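Local structure of trehalose monomycolate transport factor A (Mycolicibacterium smegmatis MC2 155, 6T84) at residues F23-S29 with T48-L54; R78-V84 with L176-V182; D100-L104 with Y113-L117. The protein is required for MmpL3-dependent transport of trehalose monomycolate to the mycobacterial cell wall, and for growth and cell elongation. One frame throughout, in Å; residues are numbered along the deposited sequence. Where two conformers were deposited one is given.

Contact 1: F23-S29 with T48-L54; sequences FDYEYES and TAKNVVL
Asp-24 and Leu-54 exchange both backbone hydrogen bonds, as do Glu-26 and Val-52, so strand 24-26 runs antiparallel beside strand 52-54 as an outermost strand of the long sheet. At Tyr-27 and Asn-51 both chains turn a corner, and Asn-51 takes positive backbone angles (phi 47°). Its N still reaches Tyr-27 O, at 2.8 Å. Beyond the corner Ser-29 N bonds to Ala-49 O, and a water joins Ser-29 O to Ala-49 N.

Two short side-chain bonds flank the bend. The phenol of Tyr-25 lies alongside Asn-51 and, in one of the two Asn-51 conformers, its OH donates to Asn-51 OD1 at 2.6 Å, in the plane of the amide carbonyl; Asn-51 ND2 goes on to Asp-66. Glu-28, extended with CG anti to N (chi1 180°), carries OE2 to Thr-48 OG1 at 2.6 Å, met on the anti side of the carboxylate. Lys-50 runs beside Glu-28 but pairs with Glu-68.

Apolar side chains meet at the Phe-23 end. Val-53 CG1 presses on Phe-23 CB at 3.4 Å and meets the edge of its ring, while CG2 approaches the Tyr-25 edge; helix 10-21 touches Val-53 too.

In this conformer both ends of the buried Asn-51 amide have partners, Tyr-25 and Asp-66, and polar bonds bind the corner where regular pairing breaks.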
loop_
_atom_site.group_PDB
_atom_site.type_symbol
_atom_site.label_atom_id
_atom_site.label_comp_id
_atom_site.label_asym_id
_atom_site.label_seq_id
_atom_site.Cartn_x
_atom_site.Cartn_y
_atom_site.Cartn_z
ATOM N N PHE A 23 4.051 18.422 2.317
ATOM C CA PHE A 23 2.764 17.849 1.941
ATOM C C PHE A 23 1.643 18.587 2.677
ATOM O O PHE A 23 1.877 19.134 3.751
ATOM C CB PHE A 23 2.726 16.362 2.356
ATOM C CG PHE A 23 3.701 15.462 1.634
ATOM C CD1 PHE A 23 4.352 15.849 0.452
ATOM C CD2 PHE A 23 3.906 14.168 2.122
ATOM C CE1 PHE A 23 5.216 14.948 -0.193
ATOM C CE2 PHE A 23 4.748 13.236 1.441
ATOM C CZ PHE A 23 5.425 13.657 0.311
ATOM N N ASP A 24 0.427 18.509 2.161
ATOM C CA ASP A 24 -0.697 19.130 2.857
ATOM C C ASP A 24 -1.280 18.155 3.862
ATOM O O ASP A 24 -1.218 16.935 3.689
ATOM C CB ASP A 24 -1.795 19.521 1.841
ATOM C CG ASP A 24 -1.333 20.659 0.963
ATOM O OD1 ASP A 24 -0.708 21.617 1.457
ATOM O OD2 ASP A 24 -1.607 20.623 -0.235
ATOM N N TYR A 25 -1.848 18.696 4.942
ATOM C CA TYR A 25 -2.479 17.916 5.999
ATOM C C TYR A 25 -3.964 18.283 6.095
ATOM O O TYR A 25 -4.331 19.477 6.085
ATOM C CB TYR A 25 -1.797 18.154 7.356
ATOM C CG TYR A 25 -2.488 17.478 8.510
ATOM C CD1 TYR A 25 -2.181 16.168 8.848
ATOM C CD2 TYR A 25 -3.484 18.128 9.231
ATOM C CE1 TYR A 25 -2.836 15.529 9.886
ATOM C CE2 TYR A 25 -4.135 17.506 10.271
ATOM C CZ TYR A 25 -3.795 16.200 10.594
ATOM O OH TYR A 25 -4.453 15.567 11.642
ATOM N N GLU A 26 -4.821 17.280 6.295
ATOM C CA GLU A 26 -6.235 17.499 6.615
ATOM C C GLU A 26 -6.640 16.550 7.729
ATOM O O GLU A 26 -6.269 15.381 7.701
ATOM C CB GLU A 26 -7.131 17.081 5.403
ATOM C CG GLU A 26 -6.860 17.844 4.165
ATOM C CD GLU A 26 -7.696 17.350 2.995
ATOM O OE1 GLU A 26 -8.448 16.360 3.106
ATOM O OE2 GLU A 26 -7.558 17.940 1.924
ATOM N N TYR A 27 -7.490 16.991 8.644
ATOM C CA TYR A 27 -7.841 16.057 9.696
ATOM C C TYR A 27 -8.675 14.909 9.174
ATOM O O TYR A 27 -8.562 13.779 9.681
ATOM C CB TYR A 27 -8.597 16.723 10.829
ATOM C CG TYR A 27 -8.903 15.682 11.860
ATOM C CD1 TYR A 27 -7.858 15.034 12.525
ATOM C CD2 TYR A 27 -10.205 15.288 12.126
ATOM C CE1 TYR A 27 -8.112 14.025 13.451
ATOM C CE2 TYR A 27 -10.472 14.275 13.075
ATOM C CZ TYR A 27 -9.419 13.671 13.747
ATOM O OH TYR A 27 -9.677 12.698 14.691
ATOM N N GLU A 28 -9.526 15.155 8.178
ATOM C CA GLU A 28 -10.379 14.088 7.696
ATOM C C GLU A 28 -10.711 14.387 6.250
ATOM O O GLU A 28 -10.770 15.555 5.845
ATOM C CB GLU A 28 -11.702 14.100 8.526
ATOM C CG GLU A 28 -12.713 13.049 8.153
ATOM C CD GLU A 28 -13.858 12.967 9.148
ATOM O OE1 GLU A 28 -13.974 13.860 10.020
ATOM O OE2 GLU A 28 -14.635 11.992 9.046
ATOM N N SER A 29 -10.920 13.331 5.480
ATOM C CA SER A 29 -11.413 13.500 4.123
ATOM C C SER A 29 -12.524 12.493 3.908
ATOM O O SER A 29 -12.281 11.274 3.966
ATOM C CB SER A 29 -10.310 13.319 3.081
ATOM O OG SER A 29 -10.940 13.350 1.805
ATOM N N THR A 48 -14.138 6.900 7.406
ATOM C CA THR A 48 -13.515 7.940 6.615
ATOM C C THR A 48 -12.040 7.985 6.951
ATOM O O THR A 48 -11.609 7.578 8.033
ATOM C CB THR A 48 -14.081 9.319 6.923
ATOM O OG1 THR A 48 -13.804 9.614 8.287
ATOM C CG2 THR A 48 -15.599 9.383 6.698
ATOM N N ALA A 49 -11.292 8.557 6.035
ATOM C CA ALA A 49 -9.845 8.690 6.171
ATOM C C ALA A 49 -9.548 9.820 7.151
ATOM O O ALA A 49 -10.132 10.921 7.053
ATOM C CB ALA A 49 -9.262 9.005 4.799
ATOM N N LYS A 50 -8.651 9.579 8.105
ATOM C CA LYS A 50 -8.299 10.597 9.089
ATOM C C LYS A 50 -6.809 10.850 9.073
ATOM O O LYS A 50 -6.019 10.007 8.643
ATOM C CB LYS A 50 -8.756 10.226 10.512
ATOM C CG LYS A 50 -10.283 10.275 10.618
ATOM C CD LYS A 50 -10.762 10.245 12.024
ATOM C CE LYS A 50 -12.300 10.369 12.023
ATOM N NZ LYS A 50 -12.919 9.921 13.292
ATOM N N ASN A 51 -6.409 11.988 9.648
ATOM C CA ASN A 51 -4.991 12.381 9.686
ATOM C C ASN A 51 -4.354 12.218 8.306
ATOM O O ASN A 51 -3.379 11.477 8.095
ATOM C CB ASN A 51 -4.217 11.570 10.730
ATOM C CG ASN A 51 -4.582 11.939 12.099
ATOM O OD1 ASN A 51 -4.640 13.111 12.417
ATOM N ND2 ASN A 51 -4.797 10.943 12.963
ATOM N N VAL A 52 -4.979 12.896 7.356
ATOM C CA VAL A 52 -4.715 12.699 5.936
ATOM C C VAL A 52 -3.570 13.603 5.504
ATOM O O VAL A 52 -3.556 14.814 5.803
ATOM C CB VAL A 52 -5.986 13.011 5.135
ATOM C CG1 VAL A 52 -5.714 12.806 3.615
ATOM C CG2 VAL A 52 -7.148 12.138 5.606
ATOM N N VAL A 53 -2.626 13.046 4.734
ATOM C CA VAL A 53 -1.514 13.810 4.207
ATOM C C VAL A 53 -1.517 13.600 2.692
ATOM O O VAL A 53 -1.588 12.450 2.210
ATOM C CB VAL A 53 -0.176 13.338 4.834
ATOM C CG1 VAL A 53 1.001 14.113 4.221
ATOM C CG2 VAL A 53 -0.222 13.558 6.349
ATOM N N LEU A 54 -1.456 14.684 1.936
ATOM C CA LEU A 54 -1.589 14.656 0.486
ATOM C C LEU A 54 -0.328 15.272 -0.094
ATOM O O LEU A 54 -0.024 16.442 0.189
ATOM C CB LEU A 54 -2.820 15.491 0.051
ATOM C CG LEU A 54 -4.151 15.156 0.775
ATOM C CD1 LEU A 54 -4.344 15.987 2.083
ATOM C CD2 LEU A 54 -5.350 15.326 -0.190
HETATM O O HOH W 1 -12.667 8.783 3.210
#

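Contact 2: R78-V84 with L176-V182; sequences RKVGTNV and LRVLPPV
This is a loop-to-loop contact: residues 78-84, connecting strands 71-77 and 86-90, meet residues 176-182, the tail that follows helix 159-175. Neither segment is regular strand or helix, and side chains and waters do most of the joining.

At one end Arg-78, in one of its two conformers, bends at chi3 (62°) and sends NH2 to Leu-176 O, 3.1 Å away. The N-H points almost straight at the oxygen (178°), which lies in the guanidinium plane, yet the approach is from above the carbonyl plane; Leu-179 N reaches the same oxygen from the opposite face. Arg-78 NE bonds to Val-80 O within its own loop, and Thr-82 CG2 rests over one face of the guanidinium, toward its rim.

Midway, Thr-82 OG1 donates to Pro-180 O at 2.7 Å, in the carbonyl plane, and accepts from Val-84 N, closing an ST turn. Leu-179 CB packs against this hydroxyl, and its CD2 meets Val-84 CG1. Val-84 CG2 sits 3.6 Å from Pro-180 CD.

Toward the C terminus Val-182 N makes only a long, weak bond to Gly-81 O (3.5 Å). Gly-81 O takes bonds from two waters, one shared with Leu-179 O and one held by Val-182 N; a third water links Asn-83 N to Pro-181 O. Val-182 CG1 lies 3.7 Å from Asn-83 ND2.

Pro-180 and Pro-181 have no N-H to give to the facing loop, so direct strand-like pairing is limited and waters bridge much of the seam; Arg-78 donates to Leu-176 O and Val-80 O, with a weaker bond to Thr-149.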
loop_
_atom_site.group_PDB
_atom_site.type_symbol
_atom_site.label_atom_id
_atom_site.label_comp_id
_atom_site.label_asym_id
_atom_site.label_seq_id
_atom_site.Cartn_x
_atom_site.Cartn_y
_atom_site.Cartn_z
ATOM N N ARG A 78 0.329 5.273 -9.797
ATOM C CA ARG A 78 1.131 4.577 -10.817
ATOM C C ARG A 78 1.084 5.341 -12.133
ATOM O O ARG A 78 0.029 5.852 -12.561
ATOM C CB ARG A 78 0.546 3.209 -11.134
ATOM C CG ARG A 78 0.532 2.192 -10.016
ATOM C CD ARG A 78 -0.265 0.951 -10.469
ATOM N NE ARG A 78 0.377 0.315 -11.624
ATOM C CZ ARG A 78 1.347 -0.576 -11.489
ATOM N NH1 ARG A 78 1.734 -0.921 -10.261
ATOM N NH2 ARG A 78 1.922 -1.114 -12.556
ATOM N N LYS A 79 2.221 5.334 -12.826
ATOM C CA LYS A 79 2.292 6.064 -14.090
ATOM C C LYS A 79 1.470 5.379 -15.180
ATOM O O LYS A 79 0.811 6.053 -15.982
ATOM C CB LYS A 79 3.750 6.237 -14.506
ATOM C CG LYS A 79 3.939 7.106 -15.735
ATOM C CD LYS A 79 5.408 7.266 -16.082
ATOM C CE LYS A 79 5.583 8.204 -17.258
ATOM N NZ LYS A 79 4.870 9.491 -17.012
ATOM N N VAL A 80 1.506 4.050 -15.238
ATOM C CA VAL A 80 0.789 3.262 -16.233
ATOM C C VAL A 80 -0.104 2.256 -15.515
ATOM O O VAL A 80 0.381 1.474 -14.694
ATOM C CB VAL A 80 1.774 2.542 -17.175
ATOM C CG1 VAL A 80 1.014 1.848 -18.308
ATOM C CG2 VAL A 80 2.840 3.524 -17.697
ATOM N N GLY A 81 -1.398 2.244 -15.849
ATOM C CA GLY A 81 -2.325 1.325 -15.195
ATOM C C GLY A 81 -2.139 -0.131 -15.595
ATOM O O GLY A 81 -1.544 -0.477 -16.623
ATOM N N THR A 82 -2.657 -1.016 -14.736
ATOM C CA THR A 82 -2.691 -2.439 -15.040
ATOM C C THR A 82 -3.990 -3.044 -14.546
ATOM O O THR A 82 -4.557 -2.566 -13.569
ATOM C CB THR A 82 -1.513 -3.175 -14.369
ATOM O OG1 THR A 82 -1.560 -4.556 -14.734
ATOM C CG2 THR A 82 -1.543 -3.147 -12.796
ATOM N N ASN A 83 -4.448 -4.117 -15.197
ATOM C CA ASN A 83 -5.573 -4.864 -14.653
ATOM C C ASN A 83 -5.143 -6.013 -13.753
ATOM O O ASN A 83 -6.007 -6.686 -13.192
ATOM C CB ASN A 83 -6.453 -5.464 -15.750
ATOM C CG ASN A 83 -7.357 -4.449 -16.400
ATOM O OD1 ASN A 83 -7.733 -3.435 -15.801
ATOM N ND2 ASN A 83 -7.738 -4.739 -17.636
ATOM N N VAL A 84 -3.864 -6.274 -13.616
ATOM C CA VAL A 84 -3.412 -7.333 -12.695
ATOM C C VAL A 84 -3.305 -6.760 -11.283
ATOM O O VAL A 84 -2.866 -5.615 -11.103
ATOM C CB VAL A 84 -2.048 -7.884 -13.166
ATOM C CG1 VAL A 84 -1.465 -8.976 -12.218
ATOM C CG2 VAL A 84 -2.165 -8.462 -14.582
ATOM N N LEU A 176 6.522 -3.574 -9.533
ATOM C CA LEU A 176 5.291 -3.881 -10.254
ATOM C C LEU A 176 5.178 -3.119 -11.567
ATOM O O LEU A 176 4.153 -3.250 -12.267
ATOM C CB LEU A 176 4.039 -3.562 -9.382
ATOM C CG LEU A 176 3.944 -4.422 -8.093
ATOM C CD1 LEU A 176 2.566 -4.080 -7.516
ATOM C CD2 LEU A 176 4.084 -5.931 -8.418
ATOM N N ARG A 177 6.210 -2.355 -11.943
ATOM C CA ARG A 177 6.163 -1.660 -13.236
ATOM C C ARG A 177 6.021 -2.625 -14.411
ATOM O O ARG A 177 5.513 -2.222 -15.472
ATOM C CB ARG A 177 7.395 -0.773 -13.442
ATOM C CG ARG A 177 7.359 0.569 -12.735
ATOM C CD ARG A 177 8.714 1.279 -12.830
ATOM N NE ARG A 177 9.337 1.038 -14.130
ATOM C CZ ARG A 177 10.649 0.948 -14.323
ATOM N NH1 ARG A 177 11.477 1.077 -13.294
ATOM N NH2 ARG A 177 11.133 0.718 -15.541
ATOM N N VAL A 178 6.446 -3.892 -14.230
ATOM C CA VAL A 178 6.373 -4.951 -15.252
ATOM C C VAL A 178 4.968 -5.499 -15.471
ATOM O O VAL A 178 4.749 -6.232 -16.441
ATOM C CB VAL A 178 7.399 -6.080 -14.981
ATOM C CG1 VAL A 178 8.803 -5.483 -14.865
ATOM C CG2 VAL A 178 7.011 -6.857 -13.751
ATOM N N LEU A 179 3.986 -5.137 -14.632
ATOM C CA LEU A 179 2.639 -5.654 -14.831
ATOM C C LEU A 179 2.063 -5.108 -16.141
ATOM O O LEU A 179 2.338 -3.951 -16.516
ATOM C CB LEU A 179 1.741 -5.258 -13.664
ATOM C CG LEU A 179 2.108 -5.932 -12.322
ATOM C CD1 LEU A 179 1.128 -5.468 -11.236
ATOM C CD2 LEU A 179 2.236 -7.504 -12.529
ATOM N N PRO A 180 1.259 -5.902 -16.854
ATOM C CA PRO A 180 0.892 -5.525 -18.228
ATOM C C PRO A 180 -0.057 -4.340 -18.239
ATOM O O PRO A 180 -0.847 -4.144 -17.304
ATOM C CB PRO A 180 0.221 -6.802 -18.780
ATOM C CG PRO A 180 -0.229 -7.568 -17.547
ATOM C CD PRO A 180 0.701 -7.205 -16.438
ATOM N N PRO A 181 -0.019 -3.523 -19.286
ATOM C CA PRO A 181 -0.937 -2.378 -19.381
ATOM C C PRO A 181 -2.379 -2.832 -19.558
ATOM O O PRO A 181 -2.666 -3.967 -19.937
ATOM C CB PRO A 181 -0.450 -1.630 -20.628
ATOM C CG PRO A 181 0.888 -2.269 -21.005
ATOM C CD PRO A 181 0.871 -3.660 -20.450
ATOM N N VAL A 182 -3.301 -1.926 -19.252
ATOM C CA VAL A 182 -4.724 -2.222 -19.472
ATOM C C VAL A 182 -4.972 -2.364 -20.969
ATOM O O VAL A 182 -4.585 -1.469 -21.740
ATOM C CB VAL A 182 -5.579 -1.108 -18.893
ATOM C CG1 VAL A 182 -7.050 -1.379 -19.132
ATOM C CG2 VAL A 182 -5.290 -1.000 -17.410
HETATM O O HOH W 2 0.925 -1.467 -16.669
HETATM O O HOH W 3 -2.353 0.852 -18.956
HETATM O O HOH W 4 -3.635 -5.427 -17.439
#

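Contact 3: D100-L104 with Y113-L117; sequences DIWLL and YSTNL
Trp-102 and Ser-114 satisfy each other's backbone: Ser-114 N gives to Trp-102 O at 2.8 Å, and Trp-102 N gives to Ser-114 O at 3.0 Å. Beyond this pair, on the side of Asp-100, no direct backbone hydrogen bond joins the two segments. There Asp-100 O and Thr-115 O share a donating water, and Thr-115 CG2 lies 3.3 Å from Asp-100 O. The Asp-100 carboxylate forms a salt bridge with Arg-38.

The side-chain hydroxyls bond outside the strand pairing. Ser-114 OG accepts from Asn-116 N at 3.1 Å, an ST turn, and also bonds to Val-85 O, while Thr-115 OG1 bonds to Val-85 N. Asn-116 is the N-cap of helix 117-123, its OD1 receiving Ala-119 N. The pairing belongs to the beta hairpin of strands 102-107 and 110-114, with strand 102-107 outermost in the long antiparallel sheet and the helix beginning just past the two residues that follow its partner.

Apolar side chains pack beside these bonds. Leu-103 CD1 stands over one face of the Tyr-113 ring, a CH-pi contact 4.2 Å from the centroid and 28° off the normal; Ile-101 CG1 packs across the Tyr-113 CB. Trp-102, with CG beside its backbone N (chi1 -60°), brings CZ3 at the ring edge to 3.6 Å from Thr-115 O. From the first helical turn, Leu-117 CD2 reaches past Trp-102 O to Leu-104 CB.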
loop_
_atom_site.group_PDB
_atom_site.type_symbol
_atom_site.label_atom_id
_atom_site.label_comp_id
_atom_site.label_asym_id
_atom_site.label_seq_id
_atom_site.Cartn_x
_atom_site.Cartn_y
_atom_site.Cartn_z
ATOM N N ASP A 100 -11.399 -13.602 -7.008
ATOM C CA ASP A 100 -10.681 -13.520 -8.269
ATOM C C ASP A 100 -9.171 -13.488 -8.053
ATOM O O ASP A 100 -8.423 -13.104 -8.949
ATOM C CB ASP A 100 -11.128 -12.318 -9.103
ATOM C CG ASP A 100 -10.857 -11.003 -8.413
ATOM O OD1 ASP A 100 -10.577 -11.037 -7.193
ATOM O OD2 ASP A 100 -10.936 -9.952 -9.100
ATOM N N ILE A 101 -8.718 -13.846 -6.865
ATOM C CA ILE A 101 -7.309 -13.696 -6.515
ATOM C C ILE A 101 -6.853 -14.956 -5.787
ATOM O O ILE A 101 -7.590 -15.519 -4.973
ATOM C CB ILE A 101 -7.087 -12.405 -5.690
ATOM C CG1 ILE A 101 -5.575 -12.169 -5.489
ATOM C CG2 ILE A 101 -7.841 -12.440 -4.356
ATOM C CD1 ILE A 101 -5.214 -10.782 -4.964
ATOM N N TRP A 102 -5.665 -15.434 -6.132
ATOM C CA TRP A 102 -5.197 -16.745 -5.687
ATOM C C TRP A 102 -3.763 -16.680 -5.178
ATOM O O TRP A 102 -2.960 -15.840 -5.603
ATOM C CB TRP A 102 -5.239 -17.748 -6.836
ATOM C CG TRP A 102 -6.588 -17.897 -7.358
ATOM C CD1 TRP A 102 -7.593 -18.655 -6.826
ATOM C CD2 TRP A 102 -7.117 -17.259 -8.499
ATOM N NE1 TRP A 102 -8.729 -18.551 -7.594
ATOM C CE2 TRP A 102 -8.456 -17.705 -8.639
ATOM C CE3 TRP A 102 -6.575 -16.410 -9.465
ATOM C CZ2 TRP A 102 -9.267 -17.274 -9.661
ATOM C CZ3 TRP A 102 -7.401 -15.984 -10.492
ATOM C CH2 TRP A 102 -8.730 -16.406 -10.574
ATOM N N LEU A 103 -3.425 -17.634 -4.305
ATOM C CA LEU A 103 -2.052 -17.778 -3.807
ATOM C C LEU A 103 -1.099 -18.194 -4.924
ATOM O O LEU A 103 -1.280 -19.269 -5.526
ATOM C CB LEU A 103 -2.014 -18.808 -2.698
ATOM C CG LEU A 103 -0.643 -19.112 -2.071
ATOM C CD1 LEU A 103 -0.043 -17.926 -1.350
ATOM C CD2 LEU A 103 -0.818 -20.350 -1.144
ATOM N N LEU A 104 -0.079 -17.367 -5.179
ATOM C CA LEU A 104 1.049 -17.756 -6.024
ATOM C C LEU A 104 2.119 -18.520 -5.242
ATOM O O LEU A 104 2.619 -19.551 -5.721
ATOM C CB LEU A 104 1.661 -16.497 -6.659
ATOM C CG LEU A 104 2.945 -16.754 -7.483
ATOM C CD1 LEU A 104 2.690 -17.697 -8.667
ATOM C CD2 LEU A 104 3.650 -15.476 -7.944
ATOM N N TYR A 113 -0.188 -13.158 -3.544
ATOM C CA TYR A 113 -1.464 -13.520 -4.148
ATOM C C TYR A 113 -1.614 -12.681 -5.419
ATOM O O TYR A 113 -1.139 -11.529 -5.489
ATOM C CB TYR A 113 -2.651 -13.212 -3.188
ATOM C CG TYR A 113 -2.505 -13.918 -1.873
ATOM C CD1 TYR A 113 -1.768 -13.333 -0.836
ATOM C CD2 TYR A 113 -3.089 -15.133 -1.645
ATOM C CE1 TYR A 113 -1.658 -13.933 0.410
ATOM C CE2 TYR A 113 -2.922 -15.774 -0.382
ATOM C CZ TYR A 113 -2.207 -15.158 0.607
ATOM O OH TYR A 113 -1.989 -15.769 1.826
ATOM N N SER A 114 -2.308 -13.209 -6.422
ATOM C CA SER A 114 -2.541 -12.378 -7.596
ATOM C C SER A 114 -3.783 -12.815 -8.343
ATOM O O SER A 114 -4.218 -13.973 -8.267
ATOM C CB SER A 114 -1.355 -12.457 -8.550
ATOM O OG SER A 114 -1.506 -11.563 -9.654
ATOM N N THR A 115 -4.329 -11.865 -9.101
ATOM C CA THR A 115 -5.413 -12.142 -10.040
ATOM C C THR A 115 -4.900 -12.782 -11.328
ATOM O O THR A 115 -5.715 -13.253 -12.125
ATOM C CB THR A 115 -6.149 -10.829 -10.395
ATOM O OG1 THR A 115 -5.201 -9.919 -10.962
ATOM C CG2 THR A 115 -6.803 -10.225 -9.195
ATOM N N ASN A 116 -3.575 -12.821 -11.564
ATOM C CA ASN A 116 -3.044 -13.400 -12.811
ATOM C C ASN A 116 -1.726 -14.053 -12.406
ATOM O O ASN A 116 -0.720 -13.363 -12.272
ATOM C CB ASN A 116 -2.849 -12.287 -13.853
ATOM C CG ASN A 116 -2.292 -12.789 -15.226
ATOM O OD1 ASN A 116 -1.500 -13.751 -15.303
ATOM N ND2 ASN A 116 -2.697 -12.116 -16.312
ATOM N N LEU A 117 -1.760 -15.357 -12.167
ATOM C CA LEU A 117 -0.586 -16.011 -11.586
ATOM C C LEU A 117 0.608 -15.934 -12.529
ATOM O O LEU A 117 1.758 -15.794 -12.080
ATOM C CB LEU A 117 -0.912 -17.466 -11.236
ATOM C CG LEU A 117 -1.961 -17.629 -10.112
ATOM C CD1 LEU A 117 -2.158 -19.142 -9.796
ATOM C CD2 LEU A 117 -1.609 -16.820 -8.866
HETATM O O HOH W 5 -8.768 -13.094 -11.695
#

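Overall arrangement
From the N terminus, helix 10-21 leads into contact 1, which pairs 23-29 with 48-54 and closes the first loop before contact 2 opens. Its strand 24-26 is one outermost strand of the long antiparallel sheet. The chain then reaches 78-84, whose partner 176-182 arrives only after helix 159-175, so contact 2 closes a loop of 91 residues. Contact 3, the hairpin 100-104 with 113-117, is nested inside that loop and forms the opposite edge of the sheet; its centre is about 32 Å from that of contact 1. Contacts 2 and 3 touch, Val-84 packing on Ser-114, Thr-115 and Asn-116, which joins the 78-84 side of contact 2 to the hairpin.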